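Long-range contacts in acetyltransferase (Sinorhizobium meliloti, PDB 4JXR), which probably transfers an acetyl group from acetyl-CoA to an acceptor amine, as a GNAT-family acetyltransferase related to phosphinothricin acetyltransferases: residues Ile20-Ser24 / Tyr90-Arg96; Gly51-Pro55 / Tyr179-Tyr184. All coordinates share one frame; numbering follows the deposited sequence.

Contact 1: Ile20-Ser24 / Tyr90-Arg96; sequences IYRES and YLSPEAR
Glu23, on helix 14-27, forms a salt bridge with Arg96, just past the end of strand 84-91. Glu23 OE1 accepts from Arg96 NH2 at 3.1 Å. The donor sits on the syn side of the carboxylate but 34° out of its plane, while OE1 stays close to the guanidinium plane. A water joins the other ends: it donates to Glu23 OE2 and accepts from Arg96 NH1. Glu23 OE2 also bonds to Asn27, one turn further along the helix.

Arg96 has a second task within its own segment. Its NE and NH2 both donate to Leu91 O, NH2 at 2.9 Å from that oxygen and nearly in line with the carbonyl bond. NE comes from above the carbonyl plane. This side-on grip fixes the rotation of the guanidinium. Pro93 CA lies over one of its faces, and Pro93 CG reaches Glu23 CD at 4.0 Å.

Between helix and strand, Tyr21 and Tyr90 form a T-shaped pair with planes at 87°. The edge of Tyr21 meets the face of Tyr90, and Tyr21 CE1 is 3.6 Å from Tyr90 CZ. Tyr21 CG is anti to the backbone N (chi1 -169°), which carries the ring alongside Tyr90. Tyr21 OH bonds to Thr31 and Glu33. In the conformer described, Ser24 OG lies at the edge of Tyr90. Ile20 CG2 fits against the strand backbone, 3.9 Å from Tyr90 O. Ser92 OG is satisfied by Ile67 O.

Leu91 and nearby Gly97 and Gly101 belong to the acetyl-CoA site. The contact thus packs the first helix of the GNAT fold against the central strand and its turn, where the cofactor-binding loop begins.

Contact 2: Gly51-Pro55 / Tyr179-Tyr184; sequences GNGYP and YPDTLY
Neither segment is regular along its length. Gly53 leaves helix 39-51 with positive phi (87°) and closes it in a Schellman motif. The chain opposite makes a type I turn from Pro180 to Leu183, with a cis peptide before Pro180. The backbones stay apart, with CA atoms of Asn52 and Leu183 7.5 Å from each other, and side chains fill the gap.

Tyr179 OH donates to Asn52 O at 2.7 Å, in the carbonyl plane and on a lone pair. The acceptor lies at the ring edge. With chi1 at -174° the side chain of Tyr179 extends away from its own backbone N, and the ring reaches across to the helix end. The hydroxyl also lies against Gly53, 3.2 Å from its C.

Tyr54 and Tyr184 come from opposite directions, and Tyr54 OH and Tyr184 OH are hydrogen-bonded at 2.6 Å. Each hydroxyl lies near the plane of the other ring. Leu183 sends its two branches to different partners: CD1 reaches Tyr54 OH at 3.8 Å, and CD2 meets Asn52 O at 3.6 Å. Asp181, in the same turn, forms a salt bridge with Arg82.

The C-terminal tail is thereby fastened to a Schellman-capped helix end, where the chain turns into strand 56-60 of the GNAT sheet, away from the acetyl-CoA site.

How the contacts relate
Both contacts are partly buried and lie on opposite sides of the chain's centre, with their own centres about 27 Å apart. They do not touch. Strand 66-74 lies beside both: Tyr69 meets contact 1, while Ser73 and Ala74 meet Tyr54 of contact 2. Contact 1 joins a helix to a strand end beside the acetyl-CoA site, and contact 2 joins two loops away from it. Their chemistry differs accordingly. Contact 1 combines an aromatic pair with a charged pair and a water. Contact 2 has no salt bridge between its segments and relies on tyrosine hydroxyls, a helix-end carbonyl and one leucine.

Contact 1: Ile20-Ser24 / Tyr90-Arg96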
ATOM      1  N   ILE A  20      14.922   3.696  18.220  1.00 10.35           N
ATOM      2  CA  ILE A  20      13.791   4.581  18.065  1.00 10.26           C
ATOM      3  C   ILE A  20      12.613   3.817  17.502  1.00 10.05           C
ATOM      4  O   ILE A  20      11.483   3.920  17.986  1.00 11.16           O
ATOM      5  CB  ILE A  20      14.140   5.814  17.225  1.00  9.87           C
ATOM      6  CG1 ILE A  20      15.145   6.687  17.959  1.00 11.06           C
ATOM      7  CG2 ILE A  20      12.928   6.615  16.854  1.00 11.34           C
ATOM      8  CD1 ILE A  20      15.841   7.709  17.087  1.00 13.19           C
ATOM      9  N   TYR A  21      12.857   3.073  16.433  1.00  9.59           N
ATOM     10  CA  TYR A  21      11.781   2.320  15.819  1.00  9.34           C
ATOM     11  C   TYR A  21      11.248   1.247  16.776  1.00 10.36           C
ATOM     12  O   TYR A  21      10.044   1.035  16.845  1.00 11.13           O
ATOM     13  CB  TYR A  21      12.233   1.696  14.498  1.00  9.22           C
ATOM     14  CG  TYR A  21      11.089   1.113  13.686  1.00  8.90           C
ATOM     15  CD1 TYR A  21      10.045   1.915  13.247  1.00  9.49           C
ATOM     16  CD2 TYR A  21      11.054  -0.232  13.365  1.00  9.59           C
ATOM     17  CE1 TYR A  21       8.997   1.385  12.518  1.00 10.03           C
ATOM     18  CE2 TYR A  21      10.011  -0.770  12.629  1.00  9.89           C
ATOM     19  CZ  TYR A  21       8.984   0.049  12.207  1.00  9.55           C
ATOM     20  OH  TYR A  21       7.937  -0.459  11.476  1.00 11.41           O
ATOM     21  N   ARG A  22      12.141   0.575  17.506  1.00 10.15           N
ATOM     22  CA  ARG A  22      11.695  -0.430  18.467  0.50 10.91           C
ATOM     23  C   ARG A  22      10.659   0.158  19.452  1.00 11.19           C
ATOM     24  O   ARG A  22       9.621  -0.461  19.734  1.00 11.93           O
ATOM     25  CB  ARG A  22      12.900  -0.976  19.233  0.50 11.94           C
ATOM     26  CG  ARG A  22      12.537  -1.916  20.382  0.50 13.95           C
ATOM     27  CD  ARG A  22      13.776  -2.512  21.080  0.50 16.98           C
ATOM     28  NE  ARG A  22      13.371  -3.610  21.975  0.50 20.66           N
ATOM     29  CZ  ARG A  22      13.321  -4.892  21.628  0.50 20.59           C
ATOM     30  NH1 ARG A  22      13.716  -5.296  20.419  0.50 22.27           N
ATOM     31  NH2 ARG A  22      12.892  -5.771  22.513  0.50 23.96           N
ATOM     32  N   GLU A  23      10.954   1.346  19.980  1.00 11.66           N
ATOM     33  CA  GLU A  23      10.072   1.965  20.964  1.00 12.86           C
ATOM     34  C   GLU A  23       8.725   2.212  20.288  1.00 12.42           C
ATOM     35  O   GLU A  23       7.649   2.051  20.916  1.00 14.16           O
ATOM     36  CB  GLU A  23      10.712   3.238  21.506  1.00 14.67           C
ATOM     37  CG  GLU A  23       9.972   3.889  22.668  1.00 18.38           C
ATOM     38  CD  GLU A  23       8.684   4.625  22.343  1.00 21.17           C
ATOM     39  OE1 GLU A  23       8.474   5.234  21.231  1.00 21.35           O
ATOM     40  OE2 GLU A  23       7.892   4.696  23.342  1.00 23.80           O
ATOM     41  N   SER A  24       8.732   2.678  19.036  1.00 11.98           N
ATOM     42  CA  SER A  24       7.483   2.922  18.304  0.50 12.05           C
ATOM     43  C   SER A  24       6.717   1.634  18.059  1.00 11.94           C
ATOM     44  O   SER A  24       5.476   1.577  18.221  1.00 13.84           O
ATOM     45  CB  SER A  24       7.790   3.599  16.974  0.50 13.66           C
ATOM     46  OG  SER A  24       6.599   3.931  16.250  0.50 14.77           O
ATOM     47  N   TYR A  90       9.793   9.128  12.576  1.00  9.18           N
ATOM     48  CA  TYR A  90       9.825   8.532  13.923  1.00  9.84           C
ATOM     49  C   TYR A  90      10.681   9.382  14.828  1.00 10.39           C
ATOM     50  O   TYR A  90      11.852   9.580  14.591  1.00 11.66           O
ATOM     51  CB  TYR A  90      10.351   7.103  13.881  1.00 11.26           C
ATOM     52  CG  TYR A  90       9.407   6.195  13.122  1.00 10.71           C
ATOM     53  CD1 TYR A  90       8.359   5.600  13.763  1.00 12.65           C
ATOM     54  CD2 TYR A  90       9.571   5.931  11.780  1.00 12.32           C
ATOM     55  CE1 TYR A  90       7.449   4.824  13.072  1.00 14.46           C
ATOM     56  CE2 TYR A  90       8.635   5.151  11.080  1.00 12.71           C
ATOM     57  CZ  TYR A  90       7.579   4.641  11.750  1.00 14.00           C
ATOM     58  OH  TYR A  90       6.665   3.862  11.063  1.00 17.77           O
ATOM     59  N   LEU A  91      10.081   9.872  15.904  1.00 12.11           N
ATOM     60  CA  LEU A  91      10.758  10.655  16.925  1.00 12.77           C
ATOM     61  C   LEU A  91      10.860   9.870  18.204  1.00 13.02           C
ATOM     62  O   LEU A  91       9.877   9.290  18.653  1.00 16.70           O
ATOM     63  CB  LEU A  91       9.925  11.894  17.233  1.00 13.82           C
ATOM     64  CG  LEU A  91       9.753  12.859  16.106  1.00 17.22           C
ATOM     65  CD1 LEU A  91       8.866  14.023  16.507  1.00 20.15           C
ATOM     66  CD2 LEU A  91      11.068  13.355  15.582  1.00 21.49           C
ATOM     67  N   SER A  92      12.005   9.906  18.844  1.00 12.57           N
ATOM     68  CA  SER A  92      12.131   9.411  20.215  1.00 13.94           C
ATOM     69  C   SER A  92      11.245  10.262  21.111  1.00 13.85           C
ATOM     70  O   SER A  92      10.959  11.439  20.826  1.00 13.25           O
ATOM     71  CB  SER A  92      13.555   9.482  20.674  1.00 14.57           C
ATOM     72  OG  SER A  92      14.014  10.770  20.797  1.00 15.25           O
ATOM     73  N   PRO A  93      10.811   9.698  22.259  1.00 17.89           N
ATOM     74  CA  PRO A  93       9.950  10.479  23.155  1.00 20.79           C
ATOM     75  C   PRO A  93      10.536  11.836  23.494  1.00 20.18           C
ATOM     76  O   PRO A  93       9.776  12.826  23.522  1.00 25.62           O
ATOM     77  CB  PRO A  93       9.841   9.579  24.371  1.00 28.87           C
ATOM     78  CG  PRO A  93       9.847   8.197  23.759  1.00 26.10           C
ATOM     79  CD  PRO A  93      10.910   8.295  22.695  1.00 20.40           C
ATOM     80  N   GLU A  94      11.848  11.915  23.695  0.50 22.30           N
ATOM     81  CA  GLU A  94      12.483  13.154  24.121  0.50 29.58           C
ATOM     82  C   GLU A  94      12.553  14.205  23.033  0.50 30.66           C
ATOM     83  O   GLU A  94      12.779  15.384  23.338  0.50 42.73           O
ATOM     84  CB  GLU A  94      13.905  12.879  24.632  0.50 38.62           C
ATOM     85  CG  GLU A  94      14.892  12.525  23.518  0.50 43.40           C
ATOM     86  CD  GLU A  94      16.338  12.868  23.843  0.50 49.46           C
ATOM     87  OE1 GLU A  94      17.077  11.964  24.296  0.50 53.39           O
ATOM     88  OE2 GLU A  94      16.734  14.037  23.629  0.50 44.70           O
ATOM     89  N   ALA A  95      12.326  13.779  21.782  1.00 19.81           N
ATOM     90  CA  ALA A  95      12.358  14.676  20.644  1.00 19.19           C
ATOM     91  C   ALA A  95      10.995  15.283  20.333  1.00 16.61           C
ATOM     92  O   ALA A  95      10.892  16.037  19.383  1.00 20.54           O
ATOM     93  CB  ALA A  95      12.855  13.944  19.394  1.00 19.44           C
ATOM     94  N   ARG A  96       9.934  14.874  21.024  1.00 14.37           N
ATOM     95  CA  ARG A  96       8.587  15.326  20.689  1.00 15.43           C
ATOM     96  C   ARG A  96       8.340  16.700  21.288  1.00 16.16           C
ATOM     97  O   ARG A  96       8.909  17.042  22.344  1.00 18.31           O
ATOM     98  CB  ARG A  96       7.586  14.269  21.125  1.00 18.67           C
ATOM     99  CG  ARG A  96       7.752  12.934  20.397  1.00 19.82           C
ATOM    100  CD  ARG A  96       6.931  11.743  20.858  1.00 22.63           C
ATOM    101  NE  ARG A  96       7.523  10.475  20.338  1.00 23.11           N
ATOM    102  CZ  ARG A  96       7.284   9.258  20.832  1.00 22.27           C
ATOM    103  NH1 ARG A  96       6.436   9.097  21.847  1.00 28.25           N
ATOM    104  NH2 ARG A  96       7.867   8.197  20.356  1.00 25.16           N
TER
HETATM  105  O   HOH W   1       6.059   6.678  23.575  1.00 36.04           O

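Contact 2: Gly51-Pro55 / Tyr179-Tyr184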
ATOM      1  N   GLY A  51      19.316   3.029  -1.745  1.00 11.30           N
ATOM      2  CA  GLY A  51      19.720   2.526  -3.043  1.00 12.23           C
ATOM      3  C   GLY A  51      18.774   2.933  -4.135  1.00 12.07           C
ATOM      4  O   GLY A  51      19.187   3.018  -5.313  1.00 14.83           O
ATOM      5  N   ASN A  52      17.528   3.228  -3.819  1.00 11.21           N
ATOM      6  CA  ASN A  52      16.551   3.732  -4.755  1.00 11.13           C
ATOM      7  C   ASN A  52      16.585   5.249  -4.918  1.00 10.80           C
ATOM      8  O   ASN A  52      15.742   5.806  -5.606  1.00 11.67           O
ATOM      9  CB  ASN A  52      15.151   3.245  -4.353  1.00 12.09           C
ATOM     10  CG  ASN A  52      14.878   1.824  -4.706  1.00 13.45           C
ATOM     11  OD1 ASN A  52      15.197   1.390  -5.804  1.00 15.97           O
ATOM     12  ND2 ASN A  52      14.169   1.132  -3.841  1.00 13.26           N
ATOM     13  N   GLY A  53      17.524   5.910  -4.268  1.00 10.32           N
ATOM     14  CA  GLY A  53      17.698   7.346  -4.414  1.00 10.37           C
ATOM     15  C   GLY A  53      16.846   8.195  -3.490  1.00  9.42           C
ATOM     16  O   GLY A  53      16.901   9.416  -3.568  1.00 10.04           O
ATOM     17  N   TYR A  54      16.085   7.572  -2.600  1.00  8.77           N
ATOM     18  CA  TYR A  54      15.227   8.318  -1.702  1.00  8.43           C
ATOM     19  C   TYR A  54      16.018   8.906  -0.540  1.00  7.96           C
ATOM     20  O   TYR A  54      16.987   8.299  -0.087  1.00  9.38           O
ATOM     21  CB  TYR A  54      14.166   7.365  -1.136  1.00  8.73           C
ATOM     22  CG  TYR A  54      13.201   6.797  -2.120  1.00  8.36           C
ATOM     23  CD1 TYR A  54      12.344   7.588  -2.878  1.00  8.30           C
ATOM     24  CD2 TYR A  54      13.060   5.430  -2.283  1.00  9.01           C
ATOM     25  CE1 TYR A  54      11.415   7.053  -3.733  1.00  8.04           C
ATOM     26  CE2 TYR A  54      12.120   4.879  -3.135  1.00  9.17           C
ATOM     27  CZ  TYR A  54      11.279   5.693  -3.864  1.00  8.10           C
ATOM     28  OH  TYR A  54      10.357   5.125  -4.675  1.00  8.81           O
ATOM     29  N   PRO A  55      15.571  10.018   0.011  1.00  7.74           N
ATOM     30  CA  PRO A  55      16.244  10.655   1.141  1.00  8.19           C
ATOM     31  C   PRO A  55      15.919   9.929   2.442  1.00  7.83           C
ATOM     32  O   PRO A  55      14.778   9.533   2.698  1.00  8.34           O
ATOM     33  CB  PRO A  55      15.685  12.069   1.144  1.00  9.01           C
ATOM     34  CG  PRO A  55      14.285  11.897   0.549  1.00  8.74           C
ATOM     35  CD  PRO A  55      14.482  10.851  -0.500  1.00  8.49           C
ATOM     36  N   TYR A 179      15.708  10.893 -13.383  1.00 12.54           N
ATOM     37  CA  TYR A 179      15.153  10.475 -12.099  1.00 12.07           C
ATOM     38  C   TYR A 179      14.065  11.454 -11.694  1.00 11.46           C
ATOM     39  O   TYR A 179      14.276  12.630 -11.806  1.00 12.52           O
ATOM     40  CB  TYR A 179      16.289  10.458 -11.058  1.00 13.95           C
ATOM     41  CG  TYR A 179      15.886   9.888  -9.691  1.00 11.80           C
ATOM     42  CD1 TYR A 179      16.013   8.553  -9.447  1.00 11.73           C
ATOM     43  CD2 TYR A 179      15.397  10.693  -8.681  1.00 11.17           C
ATOM     44  CE1 TYR A 179      15.672   7.993  -8.212  1.00 11.49           C
ATOM     45  CE2 TYR A 179      15.017  10.154  -7.465  1.00 10.78           C
ATOM     46  CZ  TYR A 179      15.179   8.810  -7.210  1.00 10.51           C
ATOM     47  OH  TYR A 179      14.813   8.322  -5.983  1.00 10.89           O
ATOM     48  N   PRO A 180      12.912  10.962 -11.160  1.00 10.36           N
ATOM     49  CA  PRO A 180      12.601   9.558 -10.795  1.00 10.11           C
ATOM     50  C   PRO A 180      11.886   8.784 -11.893  1.00 10.28           C
ATOM     51  O   PRO A 180      11.384   7.684 -11.638  1.00 10.39           O
ATOM     52  CB  PRO A 180      11.727   9.740  -9.543  1.00 10.27           C
ATOM     53  CG  PRO A 180      10.956  10.992  -9.880  1.00 11.11           C
ATOM     54  CD  PRO A 180      11.948  11.888 -10.581  1.00 11.42           C
ATOM     55  N   ASP A 181      11.847   9.297 -13.131  1.00 10.27           N
ATOM     56  CA  ASP A 181      11.254   8.540 -14.233  1.00 10.50           C
ATOM     57  C   ASP A 181      11.956   7.223 -14.445  1.00 10.79           C
ATOM     58  O   ASP A 181      11.362   6.295 -15.015  1.00 12.00           O
ATOM     59  CB  ASP A 181      11.341   9.358 -15.532  1.00 11.44           C
ATOM     60  CG  ASP A 181      10.571   8.740 -16.639  1.00 11.86           C
ATOM     61  OD1 ASP A 181       9.378   8.452 -16.478  1.00 12.95           O
ATOM     62  OD2 ASP A 181      11.155   8.545 -17.745  1.00 13.74           O
ATOM     63  N   THR A 182      13.206   7.144 -14.043  1.00 11.40           N
ATOM     64  CA  THR A 182      14.030   5.967 -14.197  1.00 11.62           C
ATOM     65  C   THR A 182      13.783   4.857 -13.167  1.00 11.99           C
ATOM     66  O   THR A 182      14.364   3.787 -13.271  1.00 13.21           O
ATOM     67  CB  THR A 182      15.496   6.371 -14.139  1.00 13.72           C
ATOM     68  OG1 THR A 182      15.674   7.144 -12.953  1.00 14.39           O
ATOM     69  CG2 THR A 182      15.861   7.234 -15.322  1.00 16.65           C
ATOM     70  N   LEU A 183      12.943   5.119 -12.141  1.00 10.97           N
ATOM     71  CA  LEU A 183      12.636   4.100 -11.137  1.00 10.66           C
ATOM     72  C   LEU A 183      11.635   3.107 -11.669  1.00 10.35           C
ATOM     73  O   LEU A 183      10.669   3.430 -12.349  1.00 11.05           O
ATOM     74  CB  LEU A 183      12.036   4.727  -9.884  1.00 11.36           C
ATOM     75  CG  LEU A 183      12.990   5.392  -8.927  1.00 12.04           C
ATOM     76  CD1 LEU A 183      12.199   6.129  -7.878  1.00 12.67           C
ATOM     77  CD2 LEU A 183      13.862   4.373  -8.265  1.00 14.43           C
ATOM     78  N   TYR A 184      11.839   1.863 -11.258  1.00 11.50           N
ATOM     79  CA  TYR A 184      10.864   0.805 -11.466  1.00 11.50           C
ATOM     80  C   TYR A 184      10.572   0.521 -12.919  1.00 12.03           C
ATOM     81  O   TYR A 184       9.447   0.247 -13.292  1.00 13.58           O
ATOM     82  CB  TYR A 184       9.559   1.041 -10.663  1.00 11.58           C
ATOM     83  CG  TYR A 184       9.858   1.425  -9.212  1.00 11.07           C
ATOM     84  CD1 TYR A 184      10.783   0.737  -8.435  1.00 11.98           C
ATOM     85  CD2 TYR A 184       9.208   2.464  -8.620  1.00 10.47           C
ATOM     86  CE1 TYR A 184      11.095   1.139  -7.149  1.00 11.93           C
ATOM     87  CE2 TYR A 184       9.495   2.892  -7.335  1.00 10.43           C
ATOM     88  CZ  TYR A 184      10.462   2.237  -6.623  1.00 10.69           C
ATOM     89  OH  TYR A 184      10.835   2.610  -5.334  1.00 12.08           O
TER